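Local coordinates for protein Hsc70 cochaperone (SGT) (PDB 3SZ7) that acts as a co-chaperone that binds tail-anchored membrane proteins destined for the endoplasmic reticulum and, through its TPR domain, several heat-shock chaperones, directing its clients to the GET pathway, at residues D94-G97 / A98-Y102; K13-S16 / E17-A21; A30-L33 / Y34-L38; A6-P9 / E10-K13. All blocks are in the same frame, centred on the assembly; numbering follows the deposited sequence.

All four contacts are local, along or at the start of helices of the TPR domain. Contacts 4 and 2 follow each other on helix 9-23 and share K13; contact 3 lies on the next helix, 27-40, and touches contact 2 where Y34 OH meets N19 OD1 at 2.6 Å, a probable hydrogen bond. Contact 1 stands apart, on helix 95-109, its centre about 27 Å from that of contact 3. Contact 4 is a surface helix start built on a capping box; the others are partly buried. Contacts 1 and 2 carry long lysine-glutamate pairs on their outer sides, whereas contact 3 has a tyrosine and a threonine set against backbone carbonyls.

Contact 1. Residues D94-G97 / A98-Y102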
loop_
_atom_site.group_PDB
_atom_site.type_symbol
_atom_site.label_atom_id
_atom_site.label_comp_id
_atom_site.label_asym_id
_atom_site.label_seq_id
_atom_site.Cartn_x
_atom_site.Cartn_y
_atom_site.Cartn_z
ATOM N N ASP A 94 8.899 1.413 -5.199
ATOM C CA ASP A 94 9.157 2.758 -4.694
ATOM C C ASP A 94 9.341 2.657 -3.188
ATOM O O ASP A 94 8.461 3.029 -2.408
ATOM C CB ASP A 94 7.995 3.690 -5.036
ATOM C CG ASP A 94 8.135 5.063 -4.401
ATOM O OD1 ASP A 94 9.255 5.422 -3.963
ATOM O OD2 ASP A 94 7.123 5.785 -4.351
ATOM N N TYR A 95 10.489 2.135 -2.778
ATOM C CA TYR A 95 10.702 1.833 -1.367
ATOM C C TYR A 95 10.846 3.080 -0.485
ATOM O O TYR A 95 10.419 3.085 0.670
ATOM C CB TYR A 95 11.876 0.870 -1.216
ATOM C CG TYR A 95 11.620 -0.437 -1.936
ATOM C CD1 TYR A 95 12.347 -0.798 -3.062
ATOM C CD2 TYR A 95 10.627 -1.299 -1.492
ATOM C CE1 TYR A 95 12.096 -2.002 -3.711
ATOM C CE2 TYR A 95 10.371 -2.492 -2.132
ATOM C CZ TYR A 95 11.106 -2.840 -3.240
ATOM O OH TYR A 95 10.840 -4.035 -3.872
ATOM N N LYS A 96 11.435 4.141 -1.027
ATOM C CA LYS A 96 11.495 5.399 -0.290
ATOM C C LYS A 96 10.088 5.922 0.003
ATOM O O LYS A 96 9.786 6.338 1.127
ATOM C CB LYS A 96 12.278 6.446 -1.076
ATOM C CG LYS A 96 12.377 7.783 -0.357
ATOM C CD LYS A 96 13.141 8.806 -1.185
ATOM C CE LYS A 96 13.173 10.160 -0.493
ATOM N NZ LYS A 96 13.827 10.080 0.842
ATOM N N GLY A 97 9.233 5.899 -1.014
ATOM C CA GLY A 97 7.863 6.355 -0.870
ATOM C C GLY A 97 7.048 5.456 0.045
ATOM O O GLY A 97 6.185 5.928 0.792
ATOM N N ALA A 98 7.314 4.157 -0.006
ATOM C CA ALA A 98 6.629 3.225 0.886
ATOM C C ALA A 98 7.023 3.488 2.335
ATOM O O ALA A 98 6.179 3.477 3.229
ATOM C CB ALA A 98 6.934 1.773 0.496
ATOM N N LYS A 99 8.308 3.738 2.568
ATOM C CA LYS A 99 8.779 4.030 3.912
ATOM C C LYS A 99 8.064 5.259 4.475
ATOM O O LYS A 99 7.573 5.239 5.608
ATOM C CB LYS A 99 10.293 4.244 3.912
ATOM C CG LYS A 99 10.861 4.700 5.252
ATOM C CD LYS A 99 12.371 4.883 5.143
ATOM C CE LYS A 99 12.988 5.321 6.468
ATOM N NZ LYS A 99 12.714 6.752 6.777
ATOM N N GLU A 100 7.993 6.320 3.674
ATOM C CA GLU A 100 7.310 7.547 4.089
ATOM C C GLU A 100 5.835 7.303 4.403
ATOM O O GLU A 100 5.319 7.809 5.393
ATOM C CB GLU A 100 7.454 8.634 3.019
ATOM C CG GLU A 100 8.896 9.064 2.802
ATOM C CD GLU A 100 9.046 10.099 1.701
ATOM O OE1 GLU A 100 8.060 10.361 0.977
ATOM O OE2 GLU A 100 10.158 10.647 1.561
ATOM N N ALA A 101 5.159 6.525 3.560
ATOM C CA ALA A 101 3.737 6.256 3.779
ATOM C C ALA A 101 3.518 5.458 5.059
ATOM O O ALA A 101 2.600 5.746 5.827
ATOM C CB ALA A 101 3.127 5.529 2.588
ATOM N N TYR A 102 4.343 4.442 5.287
ATOM C CA TYR A 102 4.192 3.653 6.509
ATOM C C TYR A 102 4.474 4.488 7.754
ATOM O O TYR A 102 3.802 4.336 8.771
ATOM C CB TYR A 102 5.083 2.413 6.495
ATOM C CG TYR A 102 4.529 1.281 5.656
ATOM C CD1 TYR A 102 3.270 0.755 5.918
ATOM C CD2 TYR A 102 5.272 0.725 4.626
ATOM C CE1 TYR A 102 2.762 -0.286 5.171
ATOM C CE2 TYR A 102 4.775 -0.311 3.868
ATOM C CZ TYR A 102 3.521 -0.815 4.147
ATOM O OH TYR A 102 3.018 -1.852 3.410
HETATM O O HOH W 1 12.121 9.837 3.194
#
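K96 and E100, one helical turn apart, form the charged side of this first stretch of helix 95-109. Their salt bridge is long, with K96 NZ 3.8 Å from E100 OE2, and a water fills in for direct contact: it accepts from K96 NZ and donates to E100 OE2 at 2.7 Å. The lysine is extended until a bend at its last torsion (chi4 60°), which leaves NZ about as far from the carboxylate as CE; the glutamate's straight chain lies across it, and K96 CE comes within 3.7 Å of E100 OE2. E100 CG also rests on the lysine's backbone, 3.3 Å from K96 O. K99 sends its ammonium instead to E103, one turn further on.

Backbone bonds tie each residue to the one four places ahead, from A98 N to D94 O at 2.9 Å through to A101 N to G97 O at 3.0 Å. G97 O has a second donor in R89 NH1 of helix 79-91.

The capping bond runs from G97 N to D94 OD1, 3.0 Å long. The carboxylate is met from above its plane, 56° out of it, and occupies an amide N-H that the first turn of a helix cannot pair with a preceding carbonyl.

Packing contacts lie on other sides of the helix: A101 on L85 of helix 79-91, the Y95 ring edge-to-face with F90, and K99 on L121 and T124 of helix 115-133. The aspartate N-cap is a general helix-start motif; the packing of helix 95-109 on helix 79-91, within the predicted third repeat, is what fits the helix pair of a TPR.

Contact 2. Residues K13-S16 / E17-A21; sequences KLKS and EGNAA
K13 and E17 meet along the outer side of helix 9-23 through methylenes as much as through charge. The salt bridge is long, K13 NZ standing 3.9 Å from E17 OE2, while K13 CE lies nearer to the same oxygen, at 3.4 Å. A bend in the lysine at chi3 (65°) folds its chain round the carboxylate oxygen, which also has K13 CD at 3.5 Å. The other carboxylate oxygen, E17 OE1, faces a methyl group, L14 CD2, at 3.9 Å. The lysine methylenes lie nearer E17 OE2 than its ammonium does, and the ion pair is probably weak.

Four successive main-chain hydrogen bonds carry the regular helix across the junction, E17 N to K13 O, G18 N to L14 O, N19 N to K15 O and A20 N to S16 O. The shortest, at 2.8 Å, end on L14 O and K15 O.

N19 leans back over the preceding turn, its CG 3.5 Å from K15 O, and its OD1 accepts a hydrogen bond from Y34 OH of helix 27-40.

Helix 27-40 covers one side of this stretch: L14 packs on Q36 and I40, E17 on L33, and A21 on A30. Helix 45-57 comes against another, where K15 touches Y47 and N50 and N19 also meets N50.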
loop_
_atom_site.group_PDB
_atom_site.type_symbol
_atom_site.label_atom_id
_atom_site.label_comp_id
_atom_site.label_asym_id
_atom_site.label_seq_id
_atom_site.Cartn_x
_atom_site.Cartn_y
_atom_site.Cartn_z
ATOM N N LYS A 13 -24.299 0.181 1.411
ATOM C CA LYS A 13 -24.697 -1.146 0.959
ATOM C C LYS A 13 -23.741 -1.591 -0.139
ATOM O O LYS A 13 -23.232 -2.712 -0.123
ATOM C CB LYS A 13 -26.138 -1.156 0.439
ATOM C CG LYS A 13 -26.650 -2.550 0.111
ATOM C CD LYS A 13 -27.830 -2.505 -0.846
ATOM C CE LYS A 13 -27.413 -1.947 -2.199
ATOM N NZ LYS A 13 -28.512 -2.021 -3.201
ATOM N N LEU A 14 -23.496 -0.697 -1.090
ATOM C CA LEU A 14 -22.574 -0.977 -2.181
ATOM C C LEU A 14 -21.178 -1.312 -1.660
ATOM O O LEU A 14 -20.510 -2.199 -2.195
ATOM C CB LEU A 14 -22.522 0.204 -3.151
ATOM C CG LEU A 14 -23.818 0.453 -3.926
ATOM C CD1 LEU A 14 -23.806 1.827 -4.585
ATOM C CD2 LEU A 14 -24.043 -0.644 -4.956
ATOM N N LYS A 15 -20.744 -0.612 -0.615
ATOM C CA LYS A 15 -19.440 -0.888 -0.007
ATOM C C LYS A 15 -19.409 -2.298 0.577
ATOM O O LYS A 15 -18.443 -3.039 0.392
ATOM C CB LYS A 15 -19.123 0.126 1.094
ATOM C CG LYS A 15 -17.813 -0.152 1.826
ATOM C CD LYS A 15 -17.923 0.151 3.308
ATOM C CE LYS A 15 -18.928 -0.769 3.975
ATOM N NZ LYS A 15 -19.061 -0.498 5.432
ATOM N N SER A 16 -20.472 -2.659 1.287
ATOM C CA SER A 16 -20.582 -3.994 1.869
ATOM C C SER A 16 -20.600 -5.071 0.792
ATOM O O SER A 16 -20.009 -6.135 0.959
ATOM C CB SER A 16 -21.832 -4.096 2.751
ATOM O OG SER A 16 -21.704 -3.274 3.899
ATOM N N GLU A 17 -21.285 -4.794 -0.311
ATOM C CA GLU A 17 -21.323 -5.724 -1.432
ATOM C C GLU A 17 -19.944 -5.816 -2.077
ATOM O O GLU A 17 -19.544 -6.876 -2.562
ATOM C CB GLU A 17 -22.376 -5.289 -2.450
ATOM C CG GLU A 17 -23.800 -5.374 -1.911
ATOM C CD GLU A 17 -24.841 -4.869 -2.892
ATOM O OE1 GLU A 17 -24.457 -4.342 -3.958
ATOM O OE2 GLU A 17 -26.047 -5.002 -2.595
ATOM N N GLY A 18 -19.222 -4.699 -2.073
ATOM C CA GLY A 18 -17.843 -4.680 -2.526
ATOM C C GLY A 18 -16.947 -5.510 -1.623
ATOM O O GLY A 18 -16.077 -6.243 -2.098
ATOM N N ASN A 19 -17.158 -5.394 -0.314
ATOM C CA ASN A 19 -16.390 -6.167 0.656
ATOM C C ASN A 19 -16.615 -7.667 0.494
ATOM O O ASN A 19 -15.688 -8.465 0.644
ATOM C CB ASN A 19 -16.735 -5.744 2.085
ATOM C CG ASN A 19 -16.079 -4.436 2.489
ATOM O OD1 ASN A 19 -15.413 -3.780 1.686
ATOM N ND2 ASN A 19 -16.267 -4.048 3.743
ATOM N N ALA A 20 -17.855 -8.044 0.198
ATOM C CA ALA A 20 -18.197 -9.444 -0.026
ATOM C C ALA A 20 -17.533 -9.969 -1.293
ATOM O O ALA A 20 -17.099 -11.117 -1.345
ATOM C CB ALA A 20 -19.709 -9.619 -0.099
ATOM N N ALA A 21 -17.457 -9.121 -2.315
ATOM C CA ALA A 21 -16.792 -9.485 -3.559
ATOM C C ALA A 21 -15.309 -9.761 -3.309
ATOM O O ALA A 21 -14.758 -10.745 -3.803
ATOM C CB ALA A 21 -16.972 -8.389 -4.601
#

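Contact 3. Residues A30-L33 / Y34-L38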
loop_
_atom_site.group_PDB
_atom_site.type_symbol
_atom_site.label_atom_id
_atom_site.label_comp_id
_atom_site.label_asym_id
_atom_site.label_seq_id
_atom_site.Cartn_x
_atom_site.Cartn_y
_atom_site.Cartn_z
ATOM N N ALA A 30 -15.504 -6.069 -7.281
ATOM C CA ALA A 30 -15.294 -5.222 -6.111
ATOM C C ALA A 30 -14.965 -3.809 -6.555
ATOM O O ALA A 30 -15.538 -2.838 -6.062
ATOM C CB ALA A 30 -14.175 -5.778 -5.242
ATOM N N ILE A 31 -14.035 -3.702 -7.497
ATOM C CA ILE A 31 -13.668 -2.407 -8.058
ATOM C C ILE A 31 -14.898 -1.670 -8.586
ATOM O O ILE A 31 -15.053 -0.474 -8.361
ATOM C CB ILE A 31 -12.626 -2.560 -9.176
ATOM C CG1 ILE A 31 -11.288 -3.024 -8.585
ATOM C CG2 ILE A 31 -12.459 -1.250 -9.929
ATOM C CD1 ILE A 31 -10.328 -3.568 -9.610
ATOM N N ASP A 32 -15.780 -2.382 -9.281
ATOM C CA ASP A 32 -16.964 -1.732 -9.835
ATOM C C ASP A 32 -17.944 -1.289 -8.752
ATOM O O ASP A 32 -18.517 -0.205 -8.842
ATOM C CB ASP A 32 -17.679 -2.614 -10.860
ATOM C CG ASP A 32 -18.835 -1.890 -11.530
ATOM O OD1 ASP A 32 -18.572 -0.970 -12.332
ATOM O OD2 ASP A 32 -20.002 -2.233 -11.253
ATOM N N LEU A 33 -18.127 -2.123 -7.732
ATOM C CA LEU A 33 -19.038 -1.811 -6.632
ATOM C C LEU A 33 -18.552 -0.642 -5.771
ATOM O O LEU A 33 -19.345 0.203 -5.349
ATOM C CB LEU A 33 -19.263 -3.052 -5.766
ATOM C CG LEU A 33 -20.093 -4.157 -6.436
ATOM C CD1 LEU A 33 -19.888 -5.497 -5.744
ATOM C CD2 LEU A 33 -21.564 -3.769 -6.456
ATOM N N TYR A 34 -17.252 -0.598 -5.506
ATOM C CA TYR A 34 -16.679 0.504 -4.746
ATOM C C TYR A 34 -16.786 1.791 -5.553
ATOM O O TYR A 34 -16.990 2.873 -4.998
ATOM C CB TYR A 34 -15.209 0.227 -4.428
ATOM C CG TYR A 34 -14.973 -0.877 -3.423
ATOM C CD1 TYR A 34 -15.829 -1.066 -2.344
ATOM C CD2 TYR A 34 -13.879 -1.724 -3.547
ATOM C CE1 TYR A 34 -15.602 -2.074 -1.421
ATOM C CE2 TYR A 34 -13.646 -2.733 -2.630
ATOM C CZ TYR A 34 -14.505 -2.905 -1.574
ATOM O OH TYR A 34 -14.256 -3.908 -0.667
ATOM N N THR A 35 -16.615 1.663 -6.866
ATOM C CA THR A 35 -16.746 2.795 -7.778
ATOM C C THR A 35 -18.172 3.345 -7.760
ATOM O O THR A 35 -18.379 4.558 -7.813
ATOM C CB THR A 35 -16.356 2.398 -9.215
ATOM O OG1 THR A 35 -14.973 2.014 -9.247
ATOM C CG2 THR A 35 -16.585 3.556 -10.181
ATOM N N GLN A 36 -19.154 2.450 -7.688
ATOM C CA GLN A 36 -20.547 2.875 -7.557
ATOM C C GLN A 36 -20.777 3.615 -6.244
ATOM O O GLN A 36 -21.499 4.607 -6.205
ATOM C CB GLN A 36 -21.498 1.682 -7.651
ATOM C CG GLN A 36 -21.534 1.021 -9.012
ATOM C CD GLN A 36 -22.501 -0.141 -9.050
ATOM O OE1 GLN A 36 -22.174 -1.221 -9.538
ATOM N NE2 GLN A 36 -23.701 0.073 -8.523
ATOM N N ALA A 37 -20.164 3.128 -5.168
ATOM C CA ALA A 37 -20.272 3.791 -3.874
ATOM C C ALA A 37 -19.653 5.183 -3.951
ATOM O O ALA A 37 -20.178 6.145 -3.386
ATOM C CB ALA A 37 -19.602 2.966 -2.789
ATOM N N LEU A 38 -18.534 5.281 -4.661
ATOM C CA LEU A 38 -17.834 6.549 -4.836
ATOM C C LEU A 38 -18.579 7.535 -5.740
ATOM O O LEU A 38 -18.344 8.741 -5.680
ATOM C CB LEU A 38 -16.414 6.310 -5.353
ATOM C CG LEU A 38 -15.460 5.770 -4.290
ATOM C CD1 LEU A 38 -14.227 5.133 -4.921
ATOM C CD2 LEU A 38 -15.064 6.887 -3.332
#
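Four successive backbone bonds join A30-L33 to Y34-A37 in regular helix 27-40: Y34 N to A30 O at 2.9 Å, followed by T35 N to I31 O, Q36 N to D32 O and A37 N to L33 O. The first is nearly straight, with an N-H...O angle of 168°.

The side chains of Y34 and T35 then turn back onto this same backbone. T35 OG1 donates to I31 O over only 2.6 Å; with chi1 at -63° the hydroxyl is anti to its own carbonyl carbon, which directs it back to the previous turn. I31 O thus accepts twice from one residue, the amide and the hydroxyl reaching it from opposite faces of the carbonyl plane. T35 OG1 is also bonded to R51 NH1 of helix 45-57.

The Y34 ring lies obliquely against the start of the stretch. Its CD2 atom is 3.2 Å from A30 O, and further out CE2 touches the methyl A30 CB at 4.0 Å. The hydroxyl extends to helix 9-23, where it bonds N19 OD1; the Y34 side chain also touches M22 of helix 9-23 and N50 of helix 45-57. D32 and Q36 cross with their carboxylate and amide planes 63° apart. I31 is turned to A54 and Y55 of helix 45-57.

Chemically, the contact spends two side-chain hydroxyls on links between helices. T35 OG1 connects a backbone carbonyl to an arginine, which may polarise that hydroxyl and perhaps strengthen its short bond to I31 O, while Y34 OH ties helix 27-40 to helix 9-23.

Contact 4. Residues A6-P9 / E10-K13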
loop_
_atom_site.group_PDB
_atom_site.type_symbol
_atom_site.label_atom_id
_atom_site.label_comp_id
_atom_site.label_asym_id
_atom_site.label_seq_id
_atom_site.Cartn_x
_atom_site.Cartn_y
_atom_site.Cartn_z
ATOM N N ALA A 6 -22.245 13.007 0.247
ATOM C CA ALA A 6 -21.763 12.278 1.410
ATOM C C ALA A 6 -22.368 10.878 1.413
ATOM O O ALA A 6 -23.320 10.614 0.677
ATOM C CB ALA A 6 -22.125 13.027 2.687
ATOM N N PRO A 7 -21.806 9.973 2.229
ATOM C CA PRO A 7 -22.273 8.587 2.325
ATOM C C PRO A 7 -23.761 8.476 2.642
ATOM O O PRO A 7 -24.309 9.287 3.389
ATOM C CB PRO A 7 -21.442 8.025 3.478
ATOM C CG PRO A 7 -20.169 8.794 3.408
ATOM C CD PRO A 7 -20.577 10.190 3.014
ATOM N N THR A 8 -24.403 7.467 2.061
ATOM C CA THR A 8 -25.810 7.188 2.314
ATOM C C THR A 8 -25.966 5.702 2.627
ATOM O O THR A 8 -25.021 4.930 2.465
ATOM C CB THR A 8 -26.684 7.551 1.095
ATOM O OG1 THR A 8 -26.323 6.730 -0.022
ATOM C CG2 THR A 8 -26.502 9.017 0.720
ATOM N N PRO A 9 -27.156 5.290 3.090
ATOM C CA PRO A 9 -27.354 3.851 3.280
ATOM C C PRO A 9 -27.079 3.084 1.988
ATOM O O PRO A 9 -26.579 1.960 2.031
ATOM C CB PRO A 9 -28.831 3.753 3.664
ATOM C CG PRO A 9 -29.117 5.058 4.331
ATOM C CD PRO A 9 -28.307 6.076 3.570
ATOM N N GLU A 10 -27.389 3.697 0.852
ATOM C CA GLU A 10 -27.156 3.064 -0.442
ATOM C C GLU A 10 -25.667 2.885 -0.740
ATOM O O GLU A 10 -25.238 1.810 -1.166
ATOM C CB GLU A 10 -27.810 3.869 -1.565
ATOM C CG GLU A 10 -27.710 3.208 -2.933
ATOM C CD GLU A 10 -28.361 4.031 -4.028
ATOM O OE1 GLU A 10 -28.792 5.170 -3.746
ATOM O OE2 GLU A 10 -28.442 3.539 -5.174
ATOM N N SER A 11 -24.876 3.933 -0.534
ATOM C CA SER A 11 -23.445 3.830 -0.814
ATOM C C SER A 11 -22.778 2.816 0.113
ATOM O O SER A 11 -21.888 2.075 -0.304
ATOM C CB SER A 11 -22.748 5.197 -0.753
ATOM O OG SER A 11 -22.713 5.719 0.561
ATOM N N ASP A 12 -23.227 2.766 1.364
ATOM C CA ASP A 12 -22.702 1.790 2.316
ATOM C C ASP A 12 -23.100 0.361 1.958
ATOM O O ASP A 12 -22.333 -0.574 2.187
ATOM C CB ASP A 12 -23.141 2.110 3.745
ATOM C CG ASP A 12 -22.343 3.244 4.361
ATOM O OD1 ASP A 12 -21.157 3.420 3.996
ATOM O OD2 ASP A 12 -22.899 3.956 5.223
ATOM N N LYS A 13 -24.299 0.181 1.411
ATOM C CA LYS A 13 -24.697 -1.146 0.959
ATOM C C LYS A 13 -23.741 -1.591 -0.139
ATOM O O LYS A 13 -23.232 -2.712 -0.123
ATOM C CB LYS A 13 -26.138 -1.156 0.439
ATOM C CG LYS A 13 -26.650 -2.550 0.111
ATOM C CD LYS A 13 -27.830 -2.505 -0.846
ATOM C CE LYS A 13 -27.413 -1.947 -2.199
ATOM N NZ LYS A 13 -28.512 -2.021 -3.201
HETATM O O HOH W 2 -27.836 7.181 -2.293
#
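A capping box opens helix 9-23, T8 standing at the N-cap and S11 three residues on, each side chain paired with the other's backbone. S11 N donates to T8 OG1 at 3.2 Å, and T8 N returns a bond to S11 OG at 2.9 Å, nearly straight at 167°. Both hydroxyls sit between backbone N and carbonyl carbon (chi1 63° for T8, 68° for S11), which turns each toward the other residue's amide. The box thereby supplies an acceptor for S11 N, one of the first-turn amides without a helical carbonyl before it.

Regular helical bonding starts at once: D12 N reaches T8 O, and K13 N reaches P9 O, both at 3.0 Å. P9, the first helical residue, has no N-H to satisfy. P7 leans on the serine from the loop side, its CB 3.9 Å from S11 OG.

Y47 of helix 45-57 bonds through its hydroxyl to both S11 OG and D12 OD1, joining the cap to that helix, and I40 of helix 27-40 packs against T8, E10 and S11. A water bonds to T8 OG1 at 2.8 Å and donates to E10 OE1 at 2.7 Å.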